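Local structure of monalysin (4MKO) at residues T50-V55 with Y147-T152; T112-S117 with A181-K186; P135-I140 with V190-A195. The protein forms beta-barrel pores in host cell membranes, is cytolytic and hemolytic, and contributes to intestinal damage and death in infected Drosophila. All blocks are in the same frame, centred on the assembly; numbering follows the deposited sequence. Where two conformers were deposited one is given.

Contact 1 (T50-V55 with Y147-T152)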
ATOM      1  N   THR A  50     -13.147  11.663  -3.722  1.00  7.74           N
ATOM      2  CA  THR A  50     -12.634  10.626  -2.823  1.00  7.10           C
ATOM      3  C   THR A  50     -11.690  11.111  -1.751  1.00  9.10           C
ATOM      4  O   THR A  50     -10.755  11.850  -2.053  1.00  9.88           O
ATOM      5  CB  THR A  50     -11.966   9.538  -3.678  1.00 13.17           C
ATOM      6  OG1 THR A  50     -12.845   9.110  -4.721  1.00  8.79           O
ATOM      7  CG2 THR A  50     -11.465   8.341  -2.862  1.00  9.79           C
ATOM      8  N   TYR A  51     -11.888  10.635  -0.506  1.00  6.02           N
ATOM      9  CA  TYR A  51     -10.956  10.907   0.584  1.00  5.54           C
ATOM     10  C   TYR A  51      -9.944   9.763   0.541  1.00  8.47           C
ATOM     11  O   TYR A  51     -10.349   8.599   0.427  1.00  7.64           O
ATOM     12  CB  TYR A  51     -11.656  10.910   1.956  1.00  6.79           C
ATOM     13  CG  TYR A  51     -12.608  12.069   2.178  1.00  6.86           C
ATOM     14  CD1 TYR A  51     -13.952  11.974   1.819  1.00  9.08           C
ATOM     15  CD2 TYR A  51     -12.170  13.253   2.772  1.00  6.67           C
ATOM     16  CE1 TYR A  51     -14.836  13.035   2.033  1.00  8.85           C
ATOM     17  CE2 TYR A  51     -13.038  14.328   2.972  1.00  7.31           C
ATOM     18  CZ  TYR A  51     -14.374  14.209   2.610  1.00 12.47           C
ATOM     19  OH  TYR A  51     -15.223  15.264   2.826  1.00 11.45           O
ATOM     20  N   THR A  52      -8.643  10.079   0.618  1.00  4.12           N
ATOM     21  CA  THR A  52      -7.601   9.047   0.611  1.00  4.33           C
ATOM     22  C   THR A  52      -6.627   9.296   1.731  1.00  7.52           C
ATOM     23  O   THR A  52      -6.251  10.437   1.956  1.00  6.01           O
ATOM     24  CB  THR A  52      -6.845   9.070  -0.748  1.00  8.48           C
ATOM     25  OG1 THR A  52      -7.740   8.688  -1.779  1.00  7.30           O
ATOM     26  CG2 THR A  52      -5.614   8.141  -0.775  1.00  7.53           C
ATOM     27  N   ARG A  53      -6.163   8.230   2.407  1.00  4.73           N
ATOM     28  CA  ARG A  53      -5.090   8.381   3.388  1.00  5.00           C
ATOM     29  C   ARG A  53      -4.235   7.121   3.367  1.00  5.79           C
ATOM     30  O   ARG A  53      -4.775   6.041   3.112  1.00  4.18           O
ATOM     31  CB  ARG A  53      -5.613   8.681   4.817  1.00  4.95           C
ATOM     32  CG  ARG A  53      -6.500   7.581   5.419  1.00  4.95           C
ATOM     33  CD  ARG A  53      -6.450   7.623   6.952  1.00  7.12           C
ATOM     34  NE  ARG A  53      -5.125   7.212   7.436  1.00  7.11           N
ATOM     35  CZ  ARG A  53      -4.682   7.346   8.686  1.00 11.87           C
ATOM     36  NH1 ARG A  53      -5.460   7.890   9.624  1.00  6.27           N
ATOM     37  NH2 ARG A  53      -3.464   6.943   9.008  1.00  7.54           N
ATOM     38  N   PRO A  54      -2.918   7.222   3.659  1.00  4.57           N
ATOM     39  CA  PRO A  54      -2.115   5.986   3.777  1.00  4.03           C
ATOM     40  C   PRO A  54      -2.548   5.278   5.049  1.00  5.77           C
ATOM     41  O   PRO A  54      -2.886   5.952   6.029  1.00  5.58           O
ATOM     42  CB  PRO A  54      -0.653   6.493   3.931  1.00  5.68           C
ATOM     43  CG  PRO A  54      -0.702   7.996   3.763  1.00  9.34           C
ATOM     44  CD  PRO A  54      -2.131   8.422   4.029  1.00  5.75           C
ATOM     45  N   VAL A  55      -2.520   3.935   5.065  1.00  3.14           N
ATOM     46  CA  VAL A  55      -2.911   3.213   6.287  1.00  3.86           C
ATOM     47  C   VAL A  55      -1.935   2.114   6.692  1.00  6.30           C
ATOM     48  O   VAL A  55      -1.932   1.707   7.858  1.00  5.73           O
ATOM     49  CB  VAL A  55      -4.363   2.650   6.226  1.00  6.18           C
ATOM     50  CG1 VAL A  55      -5.404   3.781   6.296  1.00  6.30           C
ATOM     51  CG2 VAL A  55      -4.588   1.747   4.992  1.00  6.14           C
ATOM     52  N   TYR A 147      -3.281   2.307   0.925  1.00  3.92           N
ATOM     53  CA  TYR A 147      -4.144   3.469   1.155  1.00  3.00           C
ATOM     54  C   TYR A 147      -5.590   3.058   1.360  1.00  6.31           C
ATOM     55  O   TYR A 147      -6.048   2.083   0.751  1.00  5.51           O
ATOM     56  CB  TYR A 147      -4.052   4.438  -0.065  1.00  3.64           C
ATOM     57  CG  TYR A 147      -2.634   4.885  -0.317  1.00  4.39           C
ATOM     58  CD1 TYR A 147      -1.750   4.085  -1.041  1.00  5.81           C
ATOM     59  CD2 TYR A 147      -2.125   6.029   0.293  1.00  5.72           C
ATOM     60  CE1 TYR A 147      -0.415   4.440  -1.195  1.00  5.44           C
ATOM     61  CE2 TYR A 147      -0.792   6.407   0.127  1.00  6.98           C
ATOM     62  CZ  TYR A 147       0.064   5.593  -0.601  1.00  9.63           C
ATOM     63  OH  TYR A 147       1.378   5.942  -0.780  1.00 10.40           O
ATOM     64  N   ALA A 148      -6.296   3.797   2.226  1.00  4.23           N
ATOM     65  CA  ALA A 148      -7.733   3.606   2.431  1.00  4.27           C
ATOM     66  C   ALA A 148      -8.421   4.765   1.713  1.00  6.56           C
ATOM     67  O   ALA A 148      -7.903   5.895   1.688  1.00  5.40           O
ATOM     68  CB  ALA A 148      -8.087   3.624   3.917  1.00  5.60           C
ATOM     69  N   HIS A 149      -9.581   4.478   1.126  1.00  3.86           N
ATOM     70  CA  HIS A 149     -10.293   5.468   0.358  1.00  3.97           C
ATOM     71  C   HIS A 149     -11.775   5.447   0.687  1.00  8.61           C
ATOM     72  O   HIS A 149     -12.339   4.378   0.927  1.00  7.15           O
ATOM     73  CB  HIS A 149     -10.178   5.110  -1.142  1.00  4.49           C
ATOM     74  CG  HIS A 149      -8.787   4.927  -1.665  1.00  6.66           C
ATOM     75  ND1 HIS A 149      -8.060   5.990  -2.162  1.00  8.01           N
ATOM     76  CD2 HIS A 149      -8.026   3.812  -1.725  1.00  7.14           C
ATOM     77  CE1 HIS A 149      -6.897   5.484  -2.543  1.00  7.68           C
ATOM     78  NE2 HIS A 149      -6.830   4.183  -2.293  1.00  7.80           N
ATOM     79  N   ASN A 150     -12.404   6.619   0.636  1.00  5.52           N
ATOM     80  CA  ASN A 150     -13.849   6.765   0.695  1.00  4.69           C
ATOM     81  C   ASN A 150     -14.218   7.522  -0.577  1.00  7.86           C
ATOM     82  O   ASN A 150     -14.030   8.741  -0.632  1.00  8.64           O
ATOM     83  CB  ASN A 150     -14.376   7.515   1.935  1.00  5.90           C
ATOM     84  CG  ASN A 150     -15.869   7.840   1.773  1.00  7.32           C
ATOM     85  OD1 ASN A 150     -16.508   7.450   0.782  1.00  8.39           O
ATOM     86  ND2 ASN A 150     -16.460   8.562   2.707  1.00  6.60           N
ATOM     87  N   ALA A 151     -14.667   6.795  -1.599  1.00  5.71           N
ATOM     88  CA  ALA A 151     -15.127   7.369  -2.868  1.00  5.85           C
ATOM     89  C   ALA A 151     -16.587   7.716  -2.613  1.00  9.73           C
ATOM     90  O   ALA A 151     -17.459   6.832  -2.587  1.00  8.02           O
ATOM     91  CB  ALA A 151     -14.972   6.354  -4.000  1.00  6.58           C
ATOM     92  N   THR A 152     -16.825   8.999  -2.303  1.00  7.62           N
ATOM     93  CA  THR A 152     -18.161   9.488  -1.924  1.00  7.75           C
ATOM     94  C   THR A 152     -19.167   9.287  -3.077  1.00 11.13           C
ATOM     95  O   THR A 152     -18.824   9.435  -4.257  1.00  9.99           O
ATOM     96  CB  THR A 152     -18.115  10.922  -1.349  1.00 11.41           C
ATOM     97  OG1 THR A 152     -17.898  11.874  -2.390  1.00 11.58           O
ATOM     98  CG2 THR A 152     -17.071  11.085  -0.233  1.00  8.97           C
TER

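Contact 2 (T112-S117 with A181-K186). With ACT (acetate ion), chain J.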
ATOM      1  N   THR A 112       7.582   7.908  -3.056  1.00  7.98           N
ATOM      2  CA  THR A 112       7.560   6.618  -3.734  1.00  7.76           C
ATOM      3  C   THR A 112       8.917   6.256  -4.324  1.00 10.93           C
ATOM      4  O   THR A 112       9.230   5.080  -4.426  1.00 11.09           O
ATOM      5  CB  THR A 112       6.510   6.577  -4.866  1.00 12.62           C
ATOM      6  OG1 THR A 112       6.952   7.451  -5.909  1.00 10.26           O
ATOM      7  CG2 THR A 112       5.107   6.993  -4.396  1.00  7.66           C
ATOM      8  N   GLY A 113       9.689   7.259  -4.739  1.00  9.24           N
ATOM      9  CA  GLY A 113      10.978   7.020  -5.380  1.00  9.84           C
ATOM     10  C   GLY A 113      10.831   6.808  -6.872  1.00 14.21           C
ATOM     11  O   GLY A 113      11.822   6.575  -7.572  1.00 13.68           O
ATOM     12  N   PHE A 114       9.585   6.924  -7.377  1.00 10.30           N
ATOM     13  CA  PHE A 114       9.268   6.799  -8.800  1.00  9.55           C
ATOM     14  C   PHE A 114       8.824   8.157  -9.351  1.00 14.64           C
ATOM     15  O   PHE A 114       8.577   9.085  -8.568  1.00 13.96           O
ATOM     16  CB  PHE A 114       8.208   5.696  -9.041  1.00 10.65           C
ATOM     17  CG  PHE A 114       8.635   4.328  -8.569  1.00 10.94           C
ATOM     18  CD1 PHE A 114       9.757   3.701  -9.110  1.00 11.59           C
ATOM     19  CD2 PHE A 114       7.915   3.660  -7.581  1.00 11.08           C
ATOM     20  CE1 PHE A 114      10.155   2.436  -8.664  1.00 12.95           C
ATOM     21  CE2 PHE A 114       8.288   2.378  -7.171  1.00 13.49           C
ATOM     22  CZ  PHE A 114       9.396   1.764  -7.724  1.00 12.90           C
ATOM     23  N   THR A 115       8.763   8.303 -10.695  1.00 12.53           N
ATOM     24  CA  THR A 115       8.394   9.594 -11.274  1.00 12.42           C
ATOM     25  C   THR A 115       6.916   9.922 -11.027  1.00 16.58           C
ATOM     26  O   THR A 115       6.116   9.042 -10.650  1.00 14.56           O
ATOM     27  CB  THR A 115       8.760   9.700 -12.768  1.00 20.66           C
ATOM     28  OG1 THR A 115       7.851   8.907 -13.529  1.00 17.30           O
ATOM     29  CG2 THR A 115      10.217   9.330 -13.064  1.00 20.88           C
ATOM     30  N   ARG A 116       6.568  11.193 -11.247  1.00 14.14           N
ATOM     31  CA  ARG A 116       5.212  11.703 -11.076  1.00 14.11           C
ATOM     32  C   ARG A 116       4.203  10.912 -11.923  1.00 18.16           C
ATOM     33  O   ARG A 116       3.137  10.569 -11.427  1.00 17.73           O
ATOM     34  CB  ARG A 116       5.174  13.196 -11.412  1.00 15.64           C
ATOM     35  CG  ARG A 116       3.838  13.847 -11.084  1.00 23.93           C
ATOM     36  CD  ARG A 116       3.864  15.359 -11.184  1.00 31.36           C
ATOM     37  NE  ARG A 116       2.509  15.910 -11.081  1.00 29.95           N
ATOM     38  CZ  ARG A 116       1.891  16.195  -9.937  1.00 37.01           C
ATOM     39  NH1 ARG A 116       2.503  15.993  -8.774  1.00 21.63           N
ATOM     40  NH2 ARG A 116       0.656  16.684  -9.947  1.00 19.45           N
ATOM     41  N   SER A 117       4.552  10.578 -13.167  1.00 14.68           N
ATOM     42  CA  SER A 117       3.646   9.835 -14.046  1.00 15.00           C
ATOM     43  C   SER A 117       3.580   8.320 -13.755  1.00 18.53           C
ATOM     44  O   SER A 117       2.655   7.656 -14.215  1.00 20.28           O
ATOM     45  CB  SER A 117       4.009  10.084 -15.510  1.00 18.93           C
ATOM     46  OG  SER A 117       5.250   9.473 -15.826  1.00 26.79           O
ATOM     47  N   ALA A 181      -3.176  -0.176  -3.375  1.00  8.52           N
ATOM     48  CA  ALA A 181      -1.771  -0.359  -3.023  1.00  7.38           C
ATOM     49  C   ALA A 181      -0.869  -0.038  -4.209  1.00  9.93           C
ATOM     50  O   ALA A 181      -1.202  -0.355  -5.350  1.00  9.06           O
ATOM     51  CB  ALA A 181      -1.539  -1.784  -2.555  1.00  8.26           C
ATOM     52  N   ILE A 182       0.247   0.627  -3.922  1.00  5.99           N
ATOM     53  CA  ILE A 182       1.282   0.997  -4.891  1.00  6.23           C
ATOM     54  C   ILE A 182       2.613   0.543  -4.288  1.00  9.25           C
ATOM     55  O   ILE A 182       2.684   0.271  -3.081  1.00  8.25           O
ATOM     56  CB  ILE A 182       1.278   2.530  -5.228  1.00  8.87           C
ATOM     57  CG1 ILE A 182       1.771   3.409  -4.031  1.00  7.87           C
ATOM     58  CG2 ILE A 182      -0.105   3.008  -5.760  1.00  9.44           C
ATOM     59  CD1 ILE A 182       1.959   4.904  -4.297  1.00  7.68           C
ATOM     60  N   THR A 183       3.668   0.482  -5.099  1.00  5.58           N
ATOM     61  CA  THR A 183       4.977   0.134  -4.547  1.00  4.83           C
ATOM     62  C   THR A 183       5.819   1.370  -4.328  1.00  8.47           C
ATOM     63  O   THR A 183       5.575   2.426  -4.926  1.00  8.02           O
ATOM     64  CB  THR A 183       5.755  -0.784  -5.498  1.00  7.85           C
ATOM     65  OG1 THR A 183       5.622  -0.277  -6.828  1.00  9.65           O
ATOM     66  CG2 THR A 183       5.328  -2.246  -5.407  1.00  6.95           C
ATOM     67  N   GLN A 184       6.847   1.208  -3.492  1.00  5.15           N
ATOM     68  CA  GLN A 184       7.890   2.205  -3.227  1.00  4.39           C
ATOM     69  C   GLN A 184       9.179   1.627  -3.829  1.00  7.49           C
ATOM     70  O   GLN A 184       9.330   0.407  -3.882  1.00  7.98           O
ATOM     71  CB  GLN A 184       8.070   2.400  -1.710  1.00  6.09           C
ATOM     72  CG  GLN A 184       8.958   3.576  -1.331  1.00 14.87           C
ATOM     73  CD  GLN A 184       9.001   3.788   0.156  1.00 19.83           C
ATOM     74  OE1 GLN A 184       9.160   2.849   0.947  1.00 14.85           O
ATOM     75  NE2 GLN A 184       8.901   5.029   0.566  1.00 13.25           N
ATOM     76  N   ARG A 185      10.114   2.495  -4.241  1.00  5.60           N
ATOM     77  CA  ARG A 185      11.413   2.078  -4.791  1.00  5.79           C
ATOM     78  C   ARG A 185      12.338   1.668  -3.625  1.00  9.61           C
ATOM     79  O   ARG A 185      13.367   2.300  -3.363  1.00 11.00           O
ATOM     80  CB  ARG A 185      12.021   3.196  -5.652  1.00  7.88           C
ATOM     81  CG  ARG A 185      13.169   2.669  -6.520  1.00 17.51           C
ATOM     82  CD  ARG A 185      13.532   3.583  -7.675  1.00 25.59           C
ATOM     83  NE  ARG A 185      13.903   4.924  -7.240  1.00 28.22           N
ATOM     84  CZ  ARG A 185      15.142   5.324  -6.994  1.00 46.20           C
ATOM     85  NH1 ARG A 185      16.155   4.473  -7.103  1.00 34.98           N
ATOM     86  NH2 ARG A 185      15.378   6.577  -6.619  1.00 32.10           N
ATOM     87  N   LYS A 186      11.931   0.595  -2.924  1.00  6.36           N
ATOM     88  CA  LYS A 186      12.624   0.067  -1.760  0.83  5.85           C
ATOM     89  C   LYS A 186      12.434  -1.442  -1.709  1.00  9.42           C
ATOM     90  O   LYS A 186      11.306  -1.938  -1.843  1.00  8.22           O
ATOM     91  CB  LYS A 186      12.040   0.735  -0.514  0.83  7.17           C
ATOM     92  CG  LYS A 186      12.872   0.626   0.730  0.83  8.06           C
ATOM     93  CD  LYS A 186      12.382   1.579   1.813  0.83  9.81           C
ATOM     94  CE  LYS A 186      12.734   3.026   1.545  0.83 14.76           C
ATOM     95  NZ  LYS A 186      12.366   3.893   2.692  0.83 16.64           N
TER
HETATM   96  C   ACT J1006      13.165   7.420   1.244  1.00 36.03           C
HETATM   97  O   ACT J1006      12.662   6.528   1.953  1.00 24.83           O
HETATM   98  OXT ACT J1006      12.590   8.494   0.907  1.00 38.89           O
HETATM   99  CH3 ACT J1006      14.599   7.179   0.757  1.00 34.61           C

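Contact 3 (P135-I140 with V190-A195)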
ATOM      1  N   PRO A 135      27.908 -18.205   1.186  1.00 14.56           N
ATOM      2  CA  PRO A 135      26.809 -19.180   1.165  1.00 14.02           C
ATOM      3  C   PRO A 135      25.538 -18.604   1.784  1.00 17.62           C
ATOM      4  O   PRO A 135      25.608 -17.693   2.614  1.00 17.18           O
ATOM      5  CB  PRO A 135      27.374 -20.343   1.990  1.00 15.24           C
ATOM      6  CG  PRO A 135      28.266 -19.676   3.004  1.00 20.16           C
ATOM      7  CD  PRO A 135      28.835 -18.452   2.315  1.00 16.10           C
ATOM      8  N   GLY A 136      24.395 -19.154   1.402  1.00 14.72           N
ATOM      9  CA  GLY A 136      23.143 -18.752   2.018  1.00 13.84           C
ATOM     10  C   GLY A 136      21.925 -18.776   1.141  1.00 15.68           C
ATOM     11  O   GLY A 136      22.021 -18.860  -0.085  1.00 12.56           O
ATOM     12  N   THR A 137      20.770 -18.724   1.795  1.00 12.70           N
ATOM     13  CA  THR A 137      19.476 -18.636   1.142  1.00 11.22           C
ATOM     14  C   THR A 137      18.906 -17.298   1.581  1.00 12.60           C
ATOM     15  O   THR A 137      18.923 -16.981   2.773  1.00 12.51           O
ATOM     16  CB  THR A 137      18.595 -19.842   1.468  1.00 17.98           C
ATOM     17  OG1 THR A 137      19.286 -21.020   1.050  1.00 18.93           O
ATOM     18  CG2 THR A 137      17.254 -19.780   0.764  1.00 15.81           C
ATOM     19  N   PHE A 138      18.451 -16.511   0.616  1.00  9.73           N
ATOM     20  CA  PHE A 138      17.965 -15.148   0.840  1.00  9.02           C
ATOM     21  C   PHE A 138      16.625 -14.921   0.171  1.00 12.31           C
ATOM     22  O   PHE A 138      16.357 -15.466  -0.905  1.00 10.51           O
ATOM     23  CB  PHE A 138      18.987 -14.118   0.300  1.00 10.36           C
ATOM     24  CG  PHE A 138      20.409 -14.413   0.722  1.00 11.38           C
ATOM     25  CD1 PHE A 138      20.854 -14.086   1.995  1.00 14.85           C
ATOM     26  CD2 PHE A 138      21.269 -15.118  -0.116  1.00 13.85           C
ATOM     27  CE1 PHE A 138      22.157 -14.408   2.408  1.00 16.54           C
ATOM     28  CE2 PHE A 138      22.574 -15.427   0.291  1.00 17.55           C
ATOM     29  CZ  PHE A 138      23.010 -15.065   1.551  1.00 15.86           C
ATOM     30  N   VAL A 139      15.794 -14.098   0.813  1.00  7.80           N
ATOM     31  CA  VAL A 139      14.462 -13.749   0.314  1.00  7.47           C
ATOM     32  C   VAL A 139      14.467 -12.260   0.056  1.00  9.61           C
ATOM     33  O   VAL A 139      14.965 -11.490   0.876  1.00  9.42           O
ATOM     34  CB  VAL A 139      13.304 -14.160   1.269  1.00 12.27           C
ATOM     35  CG1 VAL A 139      11.956 -14.009   0.565  1.00 12.54           C
ATOM     36  CG2 VAL A 139      13.483 -15.599   1.789  1.00 12.41           C
ATOM     37  N   ILE A 140      13.937 -11.873  -1.094  1.00  6.38           N
ATOM     38  CA  ILE A 140      13.825 -10.489  -1.520  1.00  6.13           C
ATOM     39  C   ILE A 140      12.370 -10.078  -1.434  1.00  9.91           C
ATOM     40  O   ILE A 140      11.496 -10.801  -1.920  1.00  8.63           O
ATOM     41  CB  ILE A 140      14.367 -10.318  -2.954  1.00  8.85           C
ATOM     42  CG1 ILE A 140      15.820 -10.855  -3.037  1.00  9.93           C
ATOM     43  CG2 ILE A 140      14.261  -8.843  -3.399  1.00  8.45           C
ATOM     44  CD1 ILE A 140      16.419 -10.866  -4.455  1.00 19.54           C
ATOM     45  N   VAL A 190      16.809 -10.532   3.019  1.00  9.82           N
ATOM     46  CA  VAL A 190      17.087 -11.125   4.325  1.00 11.70           C
ATOM     47  C   VAL A 190      17.475 -12.599   4.193  1.00 15.76           C
ATOM     48  O   VAL A 190      16.872 -13.291   3.364  1.00 14.18           O
ATOM     49  CB  VAL A 190      15.946 -10.947   5.369  1.00 18.24           C
ATOM     50  CG1 VAL A 190      15.792  -9.484   5.802  1.00 18.26           C
ATOM     51  CG2 VAL A 190      14.626 -11.523   4.876  1.00 18.59           C
ATOM     52  N   PRO A 191      18.383 -13.128   5.057  1.00 14.99           N
ATOM     53  CA  PRO A 191      18.653 -14.579   5.028  1.00 15.63           C
ATOM     54  C   PRO A 191      17.371 -15.327   5.388  1.00 19.65           C
ATOM     55  O   PRO A 191      16.554 -14.786   6.143  1.00 18.10           O
ATOM     56  CB  PRO A 191      19.712 -14.776   6.134  1.00 17.27           C
ATOM     57  CG  PRO A 191      20.292 -13.425   6.361  1.00 21.52           C
ATOM     58  CD  PRO A 191      19.146 -12.475   6.139  1.00 17.02           C
ATOM     59  N   SER A 192      17.194 -16.553   4.854  1.00 19.18           N
ATOM     60  CA  SER A 192      16.016 -17.392   5.101  0.61 20.25           C
ATOM     61  C   SER A 192      15.757 -17.595   6.601  1.00 26.56           C
ATOM     62  O   SER A 192      14.610 -17.785   6.992  1.00 27.63           O
ATOM     63  CB  SER A 192      16.154 -18.738   4.395  0.61 23.41           C
ATOM     64  OG  SER A 192      17.303 -19.439   4.840  0.61 27.45           O
ATOM     65  N   SER A 193      16.819 -17.509   7.434  1.00 26.41           N
ATOM     66  CA  SER A 193      16.761 -17.641   8.897  1.00 28.21           C
ATOM     67  C   SER A 193      16.103 -16.409   9.564  1.00 35.04           C
ATOM     68  O   SER A 193      15.514 -16.556  10.635  1.00 36.08           O
ATOM     69  CB  SER A 193      18.158 -17.858   9.472  1.00 31.74           C
ATOM     70  OG  SER A 193      19.018 -16.770   9.175  1.00 37.44           O
ATOM     71  N   ASN A 194      16.228 -15.202   8.951  1.00 31.53           N
ATOM     72  CA  ASN A 194      15.630 -13.956   9.456  1.00 31.06           C
ATOM     73  C   ASN A 194      14.320 -13.629   8.704  1.00 33.21           C
ATOM     74  O   ASN A 194      13.791 -12.508   8.790  1.00 32.21           O
ATOM     75  CB  ASN A 194      16.626 -12.783   9.377  1.00 34.73           C
ATOM     76  CG  ASN A 194      16.294 -11.648  10.329  1.00 68.38           C
ATOM     77  OD1 ASN A 194      16.448 -11.755  11.552  1.00 67.12           O
ATOM     78  ND2 ASN A 194      15.775 -10.551   9.795  1.00 60.42           N
ATOM     79  N   ALA A 195      13.788 -14.626   7.980  1.00 27.47           N
ATOM     80  CA  ALA A 195      12.573 -14.439   7.208  1.00 26.24           C
ATOM     81  C   ALA A 195      11.382 -15.185   7.780  1.00 28.35           C
ATOM     82  O   ALA A 195      11.516 -16.293   8.304  1.00 27.89           O
ATOM     83  CB  ALA A 195      12.803 -14.858   5.765  1.00 26.76           C
TER

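Contact 1 (T50-V55 with Y147-T152)
Tyr51 and Asn150 form a hydrogen-bonded antiparallel pair, and so do Arg53 and Ala148. Each pair exchanges two N-H...O bonds. In the first, Tyr51 N gives to Asn150 O at 2.9 Å, and Asn150 N returns a bond to Tyr51 O. Thr50, Thr52 and Pro54 face Ala151, His149 and Tyr147 in the non-hydrogen-bonded positions.

One side-chain hydrogen bond joins the strands. Thr52 OG1 lies at the edge of the imidazole, 2.7 Å from His149 ND1. It stands beside its own backbone N (chi1 -66°), and this rotation also lets Thr52 CG2 pack against the same ring. The two side chains run alongside each other. His149 NE2 bonds to Ser180 OG, and the ring stacks on Tyr178. Both ring nitrogens are therefore engaged, which fixes the ring rotation.

The segments belong to strands 46-67 and 136-151, neighbours in the main curved sheet of this aerolysin-like fold. Strands 29-43 and 173-191 flank them.

The apolar contacts lie towards the two ends. Val55 CG1 meets Ala148 CB at 3.6 Å. Pro54 CB lies 3.8 Å from Tyr147 CE2, while Tyr147 OH bonds to Asn105. Thr152 CG2 reaches the Tyr51 ring at its edge, 3.7 Å from Tyr51 CE1.

Within its own strand, Arg53 grips Pro54 O side-on with NE and NH2, and the oxygen lies in the guanidinium plane.

Contact 2 (T112-S117 with A181-K186)
Thr112 and Gly113 run beside Gln184 and Arg185, where strand 173-191 turns a corner, and Arg185 N gives a 2.7 Å hydrogen bond to Thr112 O. Arg185 is the centre of an inverse gamma turn. Gly113 has a positive phi of 86° and brings its backbone close to the arginine.

Arg185 carries most of the side-chain contact. Its chain bends at chi3 (58°), and NE gives a second bond, 2.7 Å to Gly113 O. That oxygen lies near the guanidinium plane, while NE is tilted 32° from the carbonyl plane. Arg185 CB sits over one face of the Phe114 ring, 3.9 Å from its centroid, in a CH-pi contact. Thr183 O approaches the edge of the same ring, 3.5 Å from Phe114 CE2. Deeper in, Thr112 CG2 meets Ile182 CD1 at 3.8 Å, the two side chains crossing at about a right angle. Thr112 OG1 turns to Ser119 OG instead.

The loop lies in what is inferred to be the pore-forming region, 67-135. It offers backbone oxygens, so these two bonds need no polar side chain from it. Backbone N and NE of one arginine together fix how Gly113 and Phe114 sit against the strand corner.

Contact 3 (P135-I140 with V190-A195)
Val139 and Val190 form a hydrogen-bonded antiparallel pair, followed by the non-hydrogen-bonded pair of Phe138 and Pro191, whose CA atoms lie 4.3 Å apart. Val139 N gives to Val190 O at 2.9 Å, and Val190 N gives to Val139 O at 3.0 Å. Both bonds are nearly straight at hydrogen. A third bond follows after the proline. Ser192 N gives a 2.7 Å bond to Thr137 O. The chain then leaves the sheet in a tight turn, in which Asn194 N bonds to Pro191 O.

The side chains part to different sides. Val139 and Val190 lie on one face of the sheet. With chi1 of -169°, Val139 has CG1 anti to the backbone N and CG2 beside it. Val139 CG2 meets Ala195 CB at 4.1 Å, as the chain beyond the turn folds back. Tyr141 also touches both Val190 and Ala195. Phe138 turns its CD1 towards the proline, 3.8 Å from Pro191 CA. Val190 O lies at the edge of the phenyl ring, near its plane. Ile189 packs against Phe138 as well. At the outer end, Thr137 OG1 is bonded to Ser66 OG on strand 46-67.

The pairing belongs to strands 136-151 and 173-191, at the end of the sheet where the inferred pore-forming region, 67-135, rejoins it. Proline has no N-H, but its position in the non-hydrogen-bonded pair asks for none towards Phe138. One more backbone bond, from Ser192 N, can therefore follow. Backbone bonds carry the contact, and the side chains add light apolar packing around them.

How the contacts relate
From the N terminus, the chain first passes 50-55 on strand 46-67. It then runs through the inferred pore-forming region, where 112-117 lies in a loop. At 135-140 it enters strand 136-151, and 147-152 closes contact 1 after 91 intervening residues. The return along strand 173-191 closes contact 2 at 181-186, and contact 3 soon after at 190-195. Every pair of contacts crosses along the chain; none nests. Contacts 1 and 3 use opposite parts of strand 136-151, their centres about 35 Å apart, and join it to a neighbour on either side. Contact 2 adds the loop. It touches contact 1 where Tyr147 packs on Ile182.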